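Local atomic coordinates of putative alpha-ketoglutarate-dependent taurine dioxygenase (PDB entry 5HSX), a protein that probably acts as an iron(II)- and 2-oxoglutarate-dependent dioxygenase of the TfdA (TauD-like) family. Residues I143-G148 with L282-Q287; G148-T153 with L274-I279. All blocks are in the same frame, centred on the assembly; numbering follows the deposited sequence.

Contact 1 (I143-G148 with L282-Q287)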
loop_
_atom_site.group_PDB
_atom_site.type_symbol
_atom_site.label_atom_id
_atom_site.label_comp_id
_atom_site.label_asym_id
_atom_site.label_seq_id
_atom_site.Cartn_x
_atom_site.Cartn_y
_atom_site.Cartn_z
ATOM N N ILE B 143 7.179 10.153 -16.747
ATOM C CA ILE B 143 6.994 9.524 -15.444
ATOM C C ILE B 143 8.107 9.967 -14.504
ATOM O O ILE B 143 9.293 9.853 -14.847
ATOM C CB ILE B 143 6.948 7.994 -15.562
ATOM C CG1 ILE B 143 5.700 7.547 -16.340
ATOM C CG2 ILE B 143 7.041 7.353 -14.188
ATOM C CD1 ILE B 143 4.367 7.953 -15.706
ATOM N N PRO B 144 7.761 10.472 -13.319
ATOM C CA PRO B 144 8.792 10.937 -12.387
ATOM C C PRO B 144 9.678 9.797 -11.922
ATOM O O PRO B 144 9.229 8.640 -11.828
ATOM C CB PRO B 144 7.973 11.510 -11.216
ATOM C CG PRO B 144 6.631 11.849 -11.823
ATOM C CD PRO B 144 6.398 10.788 -12.864
ATOM N N PRO B 145 10.944 10.078 -11.586
ATOM C CA PRO B 145 11.820 9.017 -11.047
ATOM C C PRO B 145 11.277 8.360 -9.788
ATOM O O PRO B 145 11.572 7.185 -9.540
ATOM C CB PRO B 145 13.145 9.750 -10.775
ATOM C CG PRO B 145 12.811 11.199 -10.769
ATOM C CD PRO B 145 11.640 11.370 -11.695
ATOM N N TYR B 146 10.497 9.078 -8.985
ATOM C CA TYR B 146 9.826 8.473 -7.841
ATOM C C TYR B 146 8.642 9.350 -7.462
ATOM O O TYR B 146 8.526 10.497 -7.900
ATOM C CB TYR B 146 10.778 8.275 -6.656
ATOM C CG TYR B 146 11.483 9.536 -6.211
ATOM C CD1 TYR B 146 10.955 10.331 -5.201
ATOM C CD2 TYR B 146 12.675 9.935 -6.805
ATOM C CE1 TYR B 146 11.606 11.488 -4.789
ATOM C CE2 TYR B 146 13.324 11.085 -6.401
ATOM C CZ TYR B 146 12.779 11.858 -5.397
ATOM O OH TYR B 146 13.427 13.002 -4.998
ATOM N N GLY B 147 7.777 8.794 -6.623
ATOM C CA GLY B 147 6.469 9.355 -6.386
ATOM C C GLY B 147 5.482 8.921 -7.457
ATOM O O GLY B 147 5.847 8.506 -8.557
ATOM N N GLY B 148 4.203 8.999 -7.114
ATOM C CA GLY B 148 3.161 8.756 -8.089
ATOM C C GLY B 148 2.723 7.319 -8.269
ATOM O O GLY B 148 2.126 7.006 -9.305
ATOM N N LEU B 282 5.966 17.091 -5.231
ATOM C CA LEU B 282 7.264 17.024 -5.881
ATOM C C LEU B 282 7.277 17.853 -7.163
ATOM O O LEU B 282 6.236 18.191 -7.730
ATOM C CB LEU B 282 7.628 15.573 -6.197
ATOM C CG LEU B 282 7.713 14.587 -5.027
ATOM C CD1 LEU B 282 7.754 13.147 -5.542
ATOM C CD2 LEU B 282 8.928 14.888 -4.153
ATOM N N ASP B 283 8.488 18.154 -7.628
ATOM C CA ASP B 283 8.689 19.036 -8.769
ATOM C C ASP B 283 8.447 18.355 -10.112
ATOM O O ASP B 283 8.334 19.052 -11.126
ATOM C CB ASP B 283 10.115 19.596 -8.734
ATOM C CG ASP B 283 10.189 21.040 -9.184
ATOM O OD1 ASP B 283 9.248 21.501 -9.863
ATOM O OD2 ASP B 283 11.190 21.714 -8.858
ATOM N N PHE B 284 8.344 17.030 -10.144
ATOM C CA PHE B 284 8.423 16.290 -11.395
ATOM C C PHE B 284 7.143 16.407 -12.218
ATOM O O PHE B 284 6.033 16.404 -11.680
ATOM C CB PHE B 284 8.695 14.812 -11.122
ATOM C CG PHE B 284 9.882 14.551 -10.242
ATOM C CD1 PHE B 284 9.737 13.837 -9.060
ATOM C CD2 PHE B 284 11.142 14.995 -10.604
ATOM C CE1 PHE B 284 10.828 13.579 -8.248
ATOM C CE2 PHE B 284 12.243 14.750 -9.792
ATOM C CZ PHE B 284 12.084 14.040 -8.613
ATOM N N ASP B 285 7.308 16.472 -13.536
ATOM C CA ASP B 285 6.174 16.417 -14.443
ATOM C C ASP B 285 5.700 14.977 -14.595
ATOM O O ASP B 285 6.474 14.028 -14.446
ATOM C CB ASP B 285 6.543 16.999 -15.806
ATOM C CG ASP B 285 6.607 18.513 -15.794
ATOM O OD1 ASP B 285 6.820 19.093 -14.709
ATOM O OD2 ASP B 285 6.439 19.123 -16.871
ATOM N N ARG B 286 4.412 14.821 -14.893
ATOM C CA ARG B 286 3.805 13.497 -14.976
ATOM C C ARG B 286 2.711 13.539 -16.029
ATOM O O ARG B 286 1.760 14.315 -15.897
ATOM C CB ARG B 286 3.244 13.073 -13.617
ATOM C CG ARG B 286 2.752 11.633 -13.529
ATOM C CD ARG B 286 2.379 11.302 -12.090
ATOM N NE ARG B 286 2.000 9.908 -11.864
ATOM C CZ ARG B 286 0.742 9.471 -11.867
ATOM N NH1 ARG B 286 -0.250 10.322 -12.103
ATOM N NH2 ARG B 286 0.473 8.192 -11.638
ATOM N N GLN B 287 2.845 12.716 -17.069
ATOM C CA GLN B 287 1.885 12.685 -18.167
ATOM C C GLN B 287 1.559 11.238 -18.492
ATOM O O GLN B 287 2.451 10.467 -18.860
ATOM C CB GLN B 287 2.427 13.394 -19.411
ATOM C CG GLN B 287 1.472 13.338 -20.610
ATOM C CD GLN B 287 0.247 14.225 -20.434
ATOM O OE1 GLN B 287 0.364 15.437 -20.269
ATOM N NE2 GLN B 287 -0.932 13.623 -20.479
HETATM O O HOH W 1 4.376 8.143 -11.441
#
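P144, P145 and Y146 meet F284 in a loop-to-loop contact, mostly apolar, between the connection from strand 135-140 to strand 150-154 and the end of the long loop that leads into strand 287-293. The two segments do not pair with each other as strands. F284 is the hub. P145 lies over one face of its ring: CD sits 3.8 Å from the F284 ring centroid and only 8° off the ring normal, a CH-pi contact. The F284 rim does a second job, pointing at the face of Y146 in a T-shaped pair with centroids of the two rings 5.2 Å apart and planes at 78°. Y146 reaches this place because chi1 of 55° puts its CG between the backbone N and the carbonyl carbon, which swings the ring to F284. The base of F284 is gripped as well, with P144 CB 3.4 Å from F284 CB. L282 extends the apolar patch: its CD1 comes 3.6 Å from Y146 O, a carbonyl oxygen buried without a polar partner in the model.

At the other end R286 runs extended from CG to NE past the P144 ring, where R286 CG lies 3.8 Å from P144 CD. Its NH2 then makes a weak, bent bond to G148 O (3.1 Å). A water in the guanidinium plane accepts from R286 NE at 3.0 Å and lies near the carbonyls of G147 and G148. W258 adds a cation-pi partner to R286, and S26 and A27 of the second subunit pack on Y146 and L282. The arrangement is that of two strand-connecting loops clasped together, consistent with the rim of the double-stranded beta-helix of TauD-like, cupin-clan dioxygenases.

Contact 2 (G148-T153 with L274-I279). With EDO (1,2-ethanediol), chain O.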
loop_
_atom_site.group_PDB
_atom_site.type_symbol
_atom_site.label_atom_id
_atom_site.label_comp_id
_atom_site.label_asym_id
_atom_site.label_seq_id
_atom_site.Cartn_x
_atom_site.Cartn_y
_atom_site.Cartn_z
ATOM N N GLY B 148 4.203 8.999 -7.114
ATOM C CA GLY B 148 3.161 8.756 -8.089
ATOM C C GLY B 148 2.723 7.319 -8.269
ATOM O O GLY B 148 2.126 7.006 -9.305
ATOM N N ASP B 149 3.007 6.433 -7.311
ATOM C CA ASP B 149 2.587 5.041 -7.430
ATOM C C ASP B 149 1.062 4.937 -7.420
ATOM O O ASP B 149 0.369 5.758 -6.820
ATOM C CB ASP B 149 3.153 4.196 -6.280
ATOM C CG ASP B 149 4.676 4.050 -6.314
ATOM O OD1 ASP B 149 5.359 4.616 -7.204
ATOM O OD2 ASP B 149 5.192 3.371 -5.401
ATOM N N THR B 150 0.545 3.902 -8.085
ATOM C CA THR B 150 -0.879 3.591 -8.106
ATOM C C THR B 150 -1.109 2.276 -7.370
ATOM O O THR B 150 -0.254 1.384 -7.384
ATOM C CB THR B 150 -1.406 3.482 -9.554
ATOM O OG1 THR B 150 -1.054 4.661 -10.289
ATOM C CG2 THR B 150 -2.927 3.313 -9.581
ATOM N N GLN B 151 -2.267 2.153 -6.719
ATOM C CA GLN B 151 -2.628 0.909 -6.055
ATOM C C GLN B 151 -3.986 0.423 -6.539
ATOM O O GLN B 151 -4.858 1.213 -6.910
ATOM C CB GLN B 151 -2.666 1.049 -4.530
ATOM C CG GLN B 151 -1.384 1.639 -3.926
ATOM C CD GLN B 151 -1.297 1.421 -2.433
ATOM O OE1 GLN B 151 -1.558 0.326 -1.945
ATOM N NE2 GLN B 151 -0.911 2.469 -1.694
ATOM N N TRP B 152 -4.156 -0.897 -6.504
ATOM C CA TRP B 152 -5.422 -1.546 -6.804
ATOM C C TRP B 152 -5.786 -2.496 -5.669
ATOM O O TRP B 152 -4.911 -3.032 -4.982
ATOM C CB TRP B 152 -5.366 -2.358 -8.126
ATOM C CG TRP B 152 -5.331 -1.534 -9.389
ATOM C CD1 TRP B 152 -6.374 -1.298 -10.248
ATOM C CD2 TRP B 152 -4.195 -0.867 -9.946
ATOM N NE1 TRP B 152 -5.957 -0.512 -11.295
ATOM C CE2 TRP B 152 -4.622 -0.235 -11.135
ATOM C CE3 TRP B 152 -2.858 -0.743 -9.556
ATOM C CZ2 TRP B 152 -3.755 0.512 -11.937
ATOM C CZ3 TRP B 152 -1.997 0.011 -10.354
ATOM C CH2 TRP B 152 -2.451 0.619 -11.528
ATOM N N THR B 153 -7.082 -2.743 -5.503
ATOM C CA THR B 153 -7.520 -3.738 -4.542
ATOM C C THR B 153 -8.487 -4.703 -5.214
ATOM O O THR B 153 -9.204 -4.338 -6.145
ATOM C CB THR B 153 -8.153 -3.097 -3.314
ATOM O OG1 THR B 153 -8.460 -4.125 -2.365
ATOM C CG2 THR B 153 -9.426 -2.296 -3.689
ATOM N N LEU B 274 -6.499 3.463 -6.445
ATOM C CA LEU B 274 -6.137 4.634 -5.665
ATOM C C LEU B 274 -5.085 5.413 -6.438
ATOM O O LEU B 274 -3.978 4.909 -6.663
ATOM C CB LEU B 274 -5.592 4.213 -4.297
ATOM C CG LEU B 274 -5.055 5.352 -3.431
ATOM C CD1 LEU B 274 -6.186 6.291 -3.011
ATOM C CD2 LEU B 274 -4.331 4.778 -2.220
ATOM N N ALA B 275 -5.426 6.639 -6.828
ATOM C CA ALA B 275 -4.487 7.510 -7.514
ATOM C C ALA B 275 -3.504 8.119 -6.515
ATOM O O ALA B 275 -3.826 8.298 -5.337
ATOM C CB ALA B 275 -5.233 8.625 -8.247
ATOM N N PRO B 276 -2.289 8.438 -6.955
ATOM C CA PRO B 276 -1.316 9.022 -6.036
ATOM C C PRO B 276 -1.693 10.440 -5.649
ATOM O O PRO B 276 -2.320 11.173 -6.415
ATOM C CB PRO B 276 -0.016 9.006 -6.845
ATOM C CG PRO B 276 -0.474 9.087 -8.260
ATOM C CD PRO B 276 -1.719 8.239 -8.300
ATOM N N THR B 277 -1.308 10.815 -4.435
ATOM C CA THR B 277 -1.408 12.192 -3.986
ATOM C C THR B 277 -0.048 12.832 -3.750
ATOM O O THR B 277 0.024 14.055 -3.586
ATOM C CB THR B 277 -2.239 12.281 -2.697
ATOM O OG1 THR B 277 -1.603 11.522 -1.663
ATOM C CG2 THR B 277 -3.642 11.742 -2.934
ATOM N N ASP B 278 1.026 12.039 -3.735
ATOM C CA ASP B 278 2.371 12.548 -3.483
ATOM C C ASP B 278 2.955 13.306 -4.669
ATOM O O ASP B 278 4.051 13.861 -4.541
ATOM C CB ASP B 278 3.300 11.392 -3.102
ATOM C CG ASP B 278 3.420 10.341 -4.206
ATOM O OD1 ASP B 278 2.674 10.420 -5.204
ATOM O OD2 ASP B 278 4.253 9.424 -4.069
ATOM N N ILE B 279 2.275 13.326 -5.818
ATOM C CA ILE B 279 2.770 14.102 -6.950
ATOM C C ILE B 279 2.591 15.593 -6.685
ATOM O O ILE B 279 3.511 16.391 -6.894
ATOM C CB ILE B 279 2.085 13.661 -8.258
ATOM C CG1 ILE B 279 0.558 13.663 -8.123
ATOM C CG2 ILE B 279 2.573 12.285 -8.668
ATOM C CD1 ILE B 279 -0.166 13.193 -9.368
HETATM C C1 EDO O . 1.406 6.639 -2.388
HETATM O O1 EDO O . 0.787 7.682 -3.152
HETATM C C2 EDO O . 0.933 5.273 -2.883
HETATM O O2 EDO O . -0.484 5.161 -2.692
HETATM O O HOH W 2 -1.628 5.479 -5.044
HETATM O O HOH W 3 4.628 6.598 -4.572
#
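D278 grips the backbone N-H of G148 with both carboxylate oxygens: OD1 accepts from G148 N at 2.8 Å and OD2 at 3.1 Å, the latter bond being the straighter at 156°. The N-H comes from the syn side of each oxygen, somewhat out of the carboxylate plane. A chi1 of 61° folds the D278 carboxylate between its own backbone N and carbonyl carbon, turning it to the glycine. D278 is poorly ordered, however, so these values deserve caution. A water donates to D278 OD2 and accepts from D149 N, extending the grip by one residue.

At the opposite end, Q151 and L274 form an antiparallel hydrogen-bonded pair. Q151 N donates to L274 O at 3.2 Å in the carbonyl plane, nearly straight at 169°, and L274 N returns a bond to Q151 O at 2.8 Å. Beyond this pair the direct strand bonding stops although the chains stay close, and a water donates to both D149 O and L274 O. The same water touches O2 of a 1,2-ethanediol, probably from the crystallisation liquor, to which Q151 NE2 also donates at 2.9 Å.

Between the two polar ends P276 presses its ring on the G148-D149 backbone, with P276 CB 3.4 Å from G148 CA and 3.3 Å from D149 O. I279 CG2 adds a contact to G148 CA, while T150 CG2 rests 3.5 Å from L274 O.

D149 forms a salt bridge to R255, and P250 of the second subunit packs on Q151 and L274. Strand 150-154 lies between strands 271-274 and 253-256 in a four-stranded antiparallel sheet; strand 122-123 flanks 271-274, whose H273 joins H123, D125 and N323 around the bound sodium ion.

How the contacts relate
Leaving strand 135-140, the chain passes through 143-148 and enters strand 150-154 within a few residues, with G148 shared by both contacts. About 120 residues later, 274-279 returns to 148-153 and closes the inner loop, contact 2; a few residues on, 282-287 comes back to 143-148 and closes the outer one, contact 1. The loops are therefore nested, with no crossing. The centres of the two contacts lie about 12 Å apart and their atoms meet, with R286 CD 3.6 Å from I279 CG2. Together they tie the loop between strands 271-274 and 287-293 to the connection joining the seven-stranded mixed sheet to the four-stranded one, beside the second subunit.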